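Hypothetical membrane protein (PDB 6JSB) binds heme and probably passes it on in the heme uptake machinery of Corynebacterium glutamicum, this piece being its heme-binding HtaA-family region. Local coordinates at residues 38-43 against 75-80; 96-101 against 120-125. All coordinates share one frame; numbering follows the deposited sequence. Where two conformers were deposited one is given.

Contact 1: residues 38-43 against 75-80. With HEM (protoporphyrin IX containing Fe), chain C.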
loop_
_atom_site.group_PDB
_atom_site.type_symbol
_atom_site.label_atom_id
_atom_site.label_comp_id
_atom_site.label_asym_id
_atom_site.label_seq_id
_atom_site.Cartn_x
_atom_site.Cartn_y
_atom_site.Cartn_z
ATOM N N GLY A 38 -3.038 -16.113 10.072
ATOM C CA GLY A 38 -3.666 -14.984 9.431
ATOM C C GLY A 38 -3.461 -15.041 7.930
ATOM O O GLY A 38 -3.616 -16.113 7.316
ATOM N N GLY A 39 -3.057 -13.948 7.330
ATOM C CA GLY A 39 -2.879 -13.943 5.892
ATOM C C GLY A 39 -3.204 -12.555 5.400
ATOM O O GLY A 39 -2.899 -11.567 6.078
ATOM N N ILE A 40 -3.726 -12.485 4.170
ATOM C CA ILE A 40 -3.980 -11.196 3.527
ATOM C C ILE A 40 -5.466 -11.076 3.180
ATOM O O ILE A 40 -6.043 -12.000 2.578
ATOM C CB ILE A 40 -3.096 -11.058 2.259
ATOM C CG1 ILE A 40 -1.612 -11.109 2.678
ATOM C CG2 ILE A 40 -3.482 -9.799 1.419
ATOM C CD1 ILE A 40 -0.587 -10.983 1.532
ATOM N N GLU A 41 -6.092 -9.961 3.562
ATOM C CA GLU A 41 -7.460 -9.648 3.172
ATOM C C GLU A 41 -7.466 -8.300 2.469
ATOM O O GLU A 41 -6.732 -7.389 2.856
ATOM C CB GLU A 41 -8.417 -9.615 4.405
ATOM C CG GLU A 41 -9.893 -9.424 4.055
ATOM C CD GLU A 41 -10.843 -9.753 5.216
ATOM O OE1 GLU A 41 -10.517 -9.430 6.377
ATOM O OE2 GLU A 41 -11.911 -10.370 4.981
ATOM N N VAL A 42 -8.257 -8.179 1.400
ATOM C CA VAL A 42 -8.338 -6.910 0.675
ATOM C C VAL A 42 -9.779 -6.389 0.750
ATOM O O VAL A 42 -10.715 -7.156 1.020
ATOM C CB VAL A 42 -7.852 -7.047 -0.797
ATOM C CG1 VAL A 42 -6.444 -7.712 -0.814
ATOM C CG2 VAL A 42 -8.899 -7.838 -1.623
ATOM N N ARG A 43 -9.963 -5.077 0.515
ATOM C CA ARG A 43 -11.281 -4.495 0.640
ATOM C C ARG A 43 -11.375 -3.219 -0.203
ATOM O O ARG A 43 -10.367 -2.676 -0.686
ATOM C CB ARG A 43 -11.599 -4.181 2.113
ATOM C CG ARG A 43 -10.680 -3.082 2.691
ATOM C CD ARG A 43 -11.070 -2.834 4.159
ATOM N NE ARG A 43 -10.356 -1.674 4.725
ATOM C CZ ARG A 43 -9.103 -1.728 5.149
ATOM N NH1 ARG A 43 -8.394 -2.867 5.063
ATOM N NH2 ARG A 43 -8.555 -0.614 5.681
ATOM N N VAL A 75 -5.673 -3.025 2.267
ATOM C CA VAL A 75 -5.090 -4.370 2.382
ATOM C C VAL A 75 -4.659 -4.586 3.829
ATOM O O VAL A 75 -4.073 -3.690 4.434
ATOM C CB VAL A 75 -3.883 -4.555 1.443
ATOM C CG1 VAL A 75 -3.286 -5.930 1.662
ATOM C CG2 VAL A 75 -4.313 -4.367 -0.032
ATOM N N HIS A 76 -4.934 -5.778 4.373
ATOM C CA HIS A 76 -4.650 -6.073 5.787
ATOM C C HIS A 76 -3.806 -7.336 5.821
ATOM O O HIS A 76 -4.252 -8.381 5.307
ATOM C CB HIS A 76 -5.980 -6.319 6.524
ATOM C CG HIS A 76 -5.853 -6.496 8.003
ATOM N ND1 HIS A 76 -6.791 -7.209 8.725
ATOM C CD2 HIS A 76 -4.933 -6.056 8.892
ATOM C CE1 HIS A 76 -6.448 -7.199 10.009
ATOM N NE2 HIS A 76 -5.333 -6.497 10.145
ATOM N N TRP A 77 -2.625 -7.280 6.447
ATOM C CA TRP A 77 -1.776 -8.463 6.624
ATOM C C TRP A 77 -1.734 -8.848 8.106
ATOM O O TRP A 77 -1.578 -7.969 8.973
ATOM C CB TRP A 77 -0.335 -8.175 6.232
ATOM C CG TRP A 77 -0.048 -7.812 4.793
ATOM C CD1 TRP A 77 0.556 -8.635 3.861
ATOM C CD2 TRP A 77 -0.188 -6.522 4.167
ATOM N NE1 TRP A 77 0.747 -7.946 2.683
ATOM C CE2 TRP A 77 0.272 -6.650 2.841
ATOM C CE3 TRP A 77 -0.713 -5.273 4.600
ATOM C CZ2 TRP A 77 0.290 -5.560 1.941
ATOM C CZ3 TRP A 77 -0.708 -4.207 3.728
ATOM C CH2 TRP A 77 -0.223 -4.355 2.390
ATOM N N THR A 78 -1.797 -10.149 8.397
ATOM C CA THR A 78 -1.737 -10.588 9.793
ATOM C C THR A 78 -0.860 -11.834 9.880
ATOM O O THR A 78 -1.014 -12.771 9.092
ATOM C CB THR A 78 -3.140 -10.934 10.351
ATOM O OG1 THR A 78 -3.920 -11.626 9.382
ATOM C CG2 THR A 78 -3.916 -9.625 10.697
ATOM N N GLY A 79 0.036 -11.851 10.860
ATOM C CA GLY A 79 0.840 -13.037 11.134
ATOM C C GLY A 79 1.408 -13.047 12.552
ATOM O O GLY A 79 1.152 -12.157 13.369
ATOM N N HIS A 80 2.138 -14.120 12.876
ATOM C CA HIS A 80 2.764 -14.262 14.193
ATOM C C HIS A 80 1.732 -14.146 15.320
ATOM O O HIS A 80 1.908 -13.402 16.270
ATOM C CB HIS A 80 3.917 -13.235 14.409
ATOM C CG HIS A 80 5.029 -13.382 13.409
ATOM N ND1 HIS A 80 6.003 -14.360 13.515
ATOM C CD2 HIS A 80 5.336 -12.643 12.304
ATOM C CE1 HIS A 80 6.833 -14.239 12.476
ATOM N NE2 HIS A 80 6.451 -13.205 11.740
HETATM C CHA HEM C . 11.176 -10.711 8.132
HETATM C CHB HEM C . 10.298 -13.177 12.212
HETATM C CHC HEM C . 7.383 -9.535 13.673
HETATM C CHD HEM C . 8.021 -7.227 9.400
HETATM C C1A HEM C . 11.236 -11.638 9.155
HETATM C C2A HEM C . 12.166 -12.751 9.168
HETATM C C3A HEM C . 11.940 -13.472 10.292
HETATM C C4A HEM C . 10.857 -12.797 11.007
HETATM C CMA HEM C . 12.673 -14.765 10.763
HETATM C CAA HEM C . 13.215 -13.008 8.066
HETATM C CBA HEM C . 12.658 -13.988 7.044
HETATM C CGA HEM C . 13.529 -13.968 5.807
HETATM O O1A HEM C . 13.283 -14.811 4.901
HETATM O O2A HEM C . 14.451 -13.093 5.739
HETATM C C1B HEM C . 9.435 -12.412 12.946
HETATM C C2B HEM C . 8.904 -12.772 14.262
HETATM C C3B HEM C . 8.107 -11.771 14.675
HETATM C C4B HEM C . 8.067 -10.742 13.627
HETATM C CMB HEM C . 9.309 -14.087 14.986
HETATM C CAB HEM C . 7.290 -11.631 15.994
HETATM C CBB HEM C . 6.961 -12.696 16.732
HETATM C C1C HEM C . 7.283 -8.590 12.647
HETATM C C2C HEM C . 6.483 -7.389 12.683
HETATM C C3C HEM C . 6.609 -6.760 11.491
HETATM C C4C HEM C . 7.560 -7.523 10.686
HETATM C CMC HEM C . 5.534 -6.975 13.839
HETATM C CAC HEM C . 5.855 -5.486 11.153
HETATM C CBC HEM C . 5.506 -5.274 9.892
HETATM C C1D HEM C . 8.945 -7.981 8.709
HETATM C C2D HEM C . 9.470 -7.636 7.407
HETATM C C3D HEM C . 10.350 -8.587 7.028
HETATM C C4D HEM C . 10.394 -9.589 8.080
HETATM C CMD HEM C . 9.093 -6.334 6.667
HETATM C CAD HEM C . 11.153 -8.611 5.690
HETATM C CBD HEM C . 10.353 -9.516 4.717
HETATM C CGD HEM C . 11.100 -9.517 3.385
HETATM O O1D HEM C . 12.188 -10.187 3.337
HETATM O O2D HEM C . 10.593 -8.828 2.432
HETATM N NA HEM C . 10.438 -11.661 10.318
HETATM N NB HEM C . 8.870 -11.205 12.591
HETATM N NC HEM C . 7.946 -8.623 11.416
HETATM N ND HEM C . 9.513 -9.175 9.058
HETATM FE FE HEM C . 8.940 -10.216 10.771
#

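Contact 2: residues 96-101 against 120-125. With HEM (protoporphyrin IX containing Fe), chain C.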
loop_
_atom_site.group_PDB
_atom_site.type_symbol
_atom_site.label_atom_id
_atom_site.label_comp_id
_atom_site.label_asym_id
_atom_site.label_seq_id
_atom_site.Cartn_x
_atom_site.Cartn_y
_atom_site.Cartn_z
ATOM N N ILE A 96 0.938 -10.585 16.317
ATOM C CA ILE A 96 2.053 -9.652 16.588
ATOM C C ILE A 96 2.344 -8.766 15.392
ATOM O O ILE A 96 2.698 -7.579 15.553
ATOM C CB ILE A 96 3.291 -10.441 17.035
ATOM C CG1 ILE A 96 2.969 -11.026 18.435
ATOM C CG2 ILE A 96 4.483 -9.493 17.096
ATOM C CD1 ILE A 96 4.014 -12.067 18.932
ATOM N N LEU A 97 2.261 -9.314 14.177
ATOM C CA LEU A 97 2.380 -8.546 12.955
ATOM C C LEU A 97 0.948 -8.273 12.500
ATOM O O LEU A 97 0.163 -9.206 12.221
ATOM C CB LEU A 97 3.202 -9.298 11.895
ATOM C CG LEU A 97 3.535 -8.496 10.639
ATOM C CD1 LEU A 97 4.591 -9.335 9.917
ATOM C CD2 LEU A 97 2.285 -8.293 9.740
ATOM N N ASP A 98 0.560 -6.997 12.493
ATOM C CA ASP A 98 -0.818 -6.668 12.116
ATOM C C ASP A 98 -0.755 -5.302 11.445
ATOM O O ASP A 98 -0.577 -4.281 12.118
ATOM C CB ASP A 98 -1.728 -6.669 13.356
ATOM C CG ASP A 98 -3.205 -6.567 13.017
ATOM O OD1 ASP A 98 -3.564 -5.869 12.041
ATOM O OD2 ASP A 98 -4.057 -7.144 13.777
ATOM N N LEU A 99 -0.827 -5.320 10.125
ATOM C CA LEU A 99 -0.487 -4.169 9.273
ATOM C C LEU A 99 -1.631 -3.891 8.298
ATOM O O LEU A 99 -2.160 -4.814 7.670
ATOM C CB LEU A 99 0.781 -4.510 8.455
ATOM C CG LEU A 99 1.128 -3.530 7.326
ATOM C CD1 LEU A 99 1.541 -2.135 7.829
ATOM C CD2 LEU A 99 2.311 -4.121 6.520
ATOM N N ASP A 100 -2.017 -2.632 8.156
ATOM C CA ASP A 100 -3.099 -2.289 7.245
ATOM C C ASP A 100 -2.693 -1.043 6.483
ATOM O O ASP A 100 -2.243 -0.071 7.109
ATOM C CB ASP A 100 -4.374 -2.013 8.016
ATOM C CG ASP A 100 -5.566 -1.929 7.119
ATOM O OD1 ASP A 100 -6.319 -2.940 6.980
ATOM O OD2 ASP A 100 -5.808 -0.839 6.553
ATOM N N PHE A 101 -2.776 -1.075 5.144
ATOM C CA PHE A 101 -2.561 0.099 4.301
ATOM C C PHE A 101 -3.865 0.417 3.592
ATOM O O PHE A 101 -4.462 -0.476 2.996
ATOM C CB PHE A 101 -1.493 -0.156 3.222
ATOM C CG PHE A 101 -0.065 -0.207 3.719
ATOM C CD1 PHE A 101 0.353 0.569 4.767
ATOM C CD2 PHE A 101 0.901 -0.898 3.031
ATOM C CE1 PHE A 101 1.725 0.597 5.160
ATOM C CE2 PHE A 101 2.264 -0.912 3.463
ATOM C CZ PHE A 101 2.658 -0.164 4.528
ATOM N N LYS A 120 -2.052 1.442 9.727
ATOM C CA LYS A 120 -2.242 1.036 11.108
ATOM C C LYS A 120 -1.384 -0.217 11.243
ATOM O O LYS A 120 -1.629 -1.220 10.538
ATOM C CB LYS A 120 -3.750 0.765 11.371
ATOM C CG LYS A 120 -4.094 0.275 12.769
ATOM C CD LYS A 120 -5.601 -0.179 12.771
ATOM C CE LYS A 120 -6.109 -0.663 14.164
ATOM N NZ LYS A 120 -7.264 -1.585 13.966
ATOM N N SER A 121 -0.338 -0.162 12.063
ATOM C CA SER A 121 0.614 -1.277 12.123
ATOM C C SER A 121 1.106 -1.458 13.554
ATOM O O SER A 121 1.577 -0.496 14.163
ATOM C CB SER A 121 1.806 -0.970 11.207
ATOM O OG SER A 121 2.731 -2.063 11.229
ATOM N N ARG A 122 1.059 -2.680 14.098
ATOM C CA ARG A 122 1.674 -2.849 15.412
ATOM C C ARG A 122 3.182 -2.612 15.337
ATOM O O ARG A 122 3.876 -3.139 14.450
ATOM C CB ARG A 122 1.434 -4.258 15.950
ATOM C CG ARG A 122 -0.033 -4.576 16.160
ATOM C CD ARG A 122 -0.147 -5.886 16.957
ATOM N NE ARG A 122 -1.526 -6.346 17.080
ATOM C CZ ARG A 122 -2.449 -5.848 17.914
ATOM N NH1 ARG A 122 -2.171 -4.797 18.742
ATOM N NH2 ARG A 122 -3.666 -6.423 17.960
ATOM N N GLU A 123 3.686 -1.858 16.319
ATOM C CA GLU A 123 5.130 -1.685 16.491
ATOM C C GLU A 123 5.809 -3.028 16.720
ATOM O O GLU A 123 5.257 -3.903 17.392
ATOM C CB GLU A 123 5.338 -0.766 17.711
ATOM C CG GLU A 123 6.808 -0.356 17.930
ATOM C CD GLU A 123 6.973 0.497 19.183
ATOM O OE1 GLU A 123 8.128 0.743 19.583
ATOM O OE2 GLU A 123 5.955 0.904 19.761
ATOM N N PHE A 124 6.993 -3.226 16.127
ATOM C CA PHE A 124 7.800 -4.385 16.511
ATOM C C PHE A 124 8.540 -4.059 17.794
ATOM O O PHE A 124 9.372 -3.150 17.820
ATOM C CB PHE A 124 8.794 -4.802 15.426
ATOM C CG PHE A 124 9.627 -5.988 15.848
ATOM C CD1 PHE A 124 9.103 -7.272 15.787
ATOM C CD2 PHE A 124 10.864 -5.826 16.433
ATOM C CE1 PHE A 124 9.809 -8.376 16.234
ATOM C CE2 PHE A 124 11.588 -6.938 16.906
ATOM C CZ PHE A 124 11.064 -8.222 16.779
ATOM N N VAL A 125 8.228 -4.789 18.863
ATOM C CA VAL A 125 8.919 -4.610 20.141
ATOM C C VAL A 125 9.840 -5.812 20.346
ATOM O O VAL A 125 11.065 -5.658 20.475
ATOM C CB VAL A 125 7.911 -4.441 21.294
ATOM C CG1 VAL A 125 8.631 -4.398 22.653
ATOM C CG2 VAL A 125 7.155 -3.149 21.093
HETATM C CHA HEM C . 11.176 -10.711 8.132
HETATM C CHB HEM C . 10.298 -13.177 12.212
HETATM C CHC HEM C . 7.383 -9.535 13.673
HETATM C CHD HEM C . 8.021 -7.227 9.400
HETATM C C1A HEM C . 11.236 -11.638 9.155
HETATM C C2A HEM C . 12.166 -12.751 9.168
HETATM C C3A HEM C . 11.940 -13.472 10.292
HETATM C C4A HEM C . 10.857 -12.797 11.007
HETATM C CMA HEM C . 12.673 -14.765 10.763
HETATM C CAA HEM C . 13.215 -13.008 8.066
HETATM C CBA HEM C . 12.658 -13.988 7.044
HETATM C CGA HEM C . 13.529 -13.968 5.807
HETATM O O1A HEM C . 13.283 -14.811 4.901
HETATM O O2A HEM C . 14.451 -13.093 5.739
HETATM C C1B HEM C . 9.435 -12.412 12.946
HETATM C C2B HEM C . 8.904 -12.772 14.262
HETATM C C3B HEM C . 8.107 -11.771 14.675
HETATM C C4B HEM C . 8.067 -10.742 13.627
HETATM C CMB HEM C . 9.309 -14.087 14.986
HETATM C CAB HEM C . 7.290 -11.631 15.994
HETATM C CBB HEM C . 6.961 -12.696 16.732
HETATM C C1C HEM C . 7.283 -8.590 12.647
HETATM C C2C HEM C . 6.483 -7.389 12.683
HETATM C C3C HEM C . 6.609 -6.760 11.491
HETATM C C4C HEM C . 7.560 -7.523 10.686
HETATM C CMC HEM C . 5.534 -6.975 13.839
HETATM C CAC HEM C . 5.855 -5.486 11.153
HETATM C CBC HEM C . 5.506 -5.274 9.892
HETATM C C1D HEM C . 8.945 -7.981 8.709
HETATM C C2D HEM C . 9.470 -7.636 7.407
HETATM C C3D HEM C . 10.350 -8.587 7.028
HETATM C C4D HEM C . 10.394 -9.589 8.080
HETATM C CMD HEM C . 9.093 -6.334 6.667
HETATM C CAD HEM C . 11.153 -8.611 5.690
HETATM C CBD HEM C . 10.353 -9.516 4.717
HETATM C CGD HEM C . 11.100 -9.517 3.385
HETATM O O1D HEM C . 12.188 -10.187 3.337
HETATM O O2D HEM C . 10.593 -8.828 2.432
HETATM N NA HEM C . 10.438 -11.661 10.318
HETATM N NB HEM C . 8.870 -11.205 12.591
HETATM N NC HEM C . 7.946 -8.623 11.416
HETATM N ND HEM C . 9.513 -9.175 9.058
HETATM FE FE HEM C . 8.940 -10.216 10.771
HETATM O O HOH W 1 3.728 -6.140 17.826
HETATM O O HOH W 2 2.627 -4.877 12.473
HETATM O O HOH W 3 -3.661 -3.346 11.125
HETATM O O HOH W 4 -4.112 -8.506 16.080
#

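Contact 1: residues 38-43 against 75-80
I40 and W77 face each other as a non-hydrogen-bonded pair where strand 39-43 runs antiparallel to strand 68-81 in the curled antiparallel sheet of this HtaA-family domain. From CB of I40 the side chain divides. CG2 stands anti to the backbone N and meets V75, its methyl 3.9 Å from V75 CG1. The other branch, with CG1 anti to the carbonyl carbon (chi1 -61°), runs alongside W77: CG1 lies 3.5 Å from CD1 of the indole. With the chain extended about CB-CG1, I40 CD1 continues along the pyrrole part of the ring and comes 3.5 Å from W77 NE1. That nitrogen is engaged by N21 OD1, so the isoleucine packs beside a buried N-H already satisfied, and helix 18-24 together with F57 adds to the apolar surroundings. V75 CG1 itself sits over one face of the indole, offset toward the rim, which ties the three side chains together.

On either side of I40 the backbones are bonded. E41 and H76 exchange two backbone bonds, E41 N to H76 O at 3.0 Å and H76 N to E41 O at 2.9 Å. Nearer the start of the strand, T78 N is bonded to G39 O at 2.9 Å, and T78 OG1 accepts from G39 N at 3.2 Å (141°). Farther along strand 68-81, H80 leaves the pair for the heme pocket, where its NE2 is hydrogen-bonded to OH of the axial ligand Y23 and the heme's C3B lies 3.4 Å above the plane of its imidazole, over the ring centre.

Contact 2: residues 96-101 against 120-125
D98 and R122 lie next to each other at the heme end of the beta hairpin formed by strands 95-109 and 112-122. D98 CB lies against the arginine chain, 3.7 Å from R122 NE, and approaches the guanidinium obliquely. D98 OD2, by contrast, is 4.2 Å from R122 NE and well out of the guanidinium plane, with no N-H aimed at it, too far for a salt bridge. A water makes the connection instead, donating to D98 OD2 at 2.7 Å and accepting from R122 NH2 at 2.8 Å, in plane at the guanidinium edge. Other groups hold each partner: H76 serves the carboxylate, and A131 O receives R122 NH1. A second water donates to D98 OD1 and to K120 O.

R122 CB already lies 3.6 Å from I96 O; with CG anti to the carbonyl carbon (chi1 -62°) and the chain extended from CG to NE, CD comes equally near to that oxygen. The backbone N of R122 is bonded to D98 O at 3.0 Å. On the face carrying L99 and S121, the two side chains meet where L99 CD1 lies 3.6 Å from S121 CB; the serine OG is turned to V172 O. D100 and K120 pair by two backbone bonds, and the hairpin continues beyond them.

I96 and L97 form a classic beta bulge facing G79, and here the hairpin becomes pocket wall. L97 and F124 lie on opposite sides of the porphyrin plane, and the phenyl ring of F124, standing nearly perpendicular to the porphyrin, brings CD1 to 3.5 Å from the heme's CHC.

How the contacts relate
The two contacts are neighbours in one sheet, their centres about 11 Å apart, because strand 68-81 of contact 1 pairs with strand 95-109 of contact 2. W77 N and L99 O lie 2.8 Å apart at that seam, and H76 NE2 reaches D98 OD1 at 2.7 Å; both are probable hydrogen bonds. R43 of contact 1 also forms a salt bridge with D100 of contact 2. Each contact sends residues to the heme: H80 from 75-80 and L97 from 96-101 lie on the same side of the porphyrin plane, where H80 CE1 lies 3.1 Å from heme C2B and L97 CD1 3.6 Å from heme C4C.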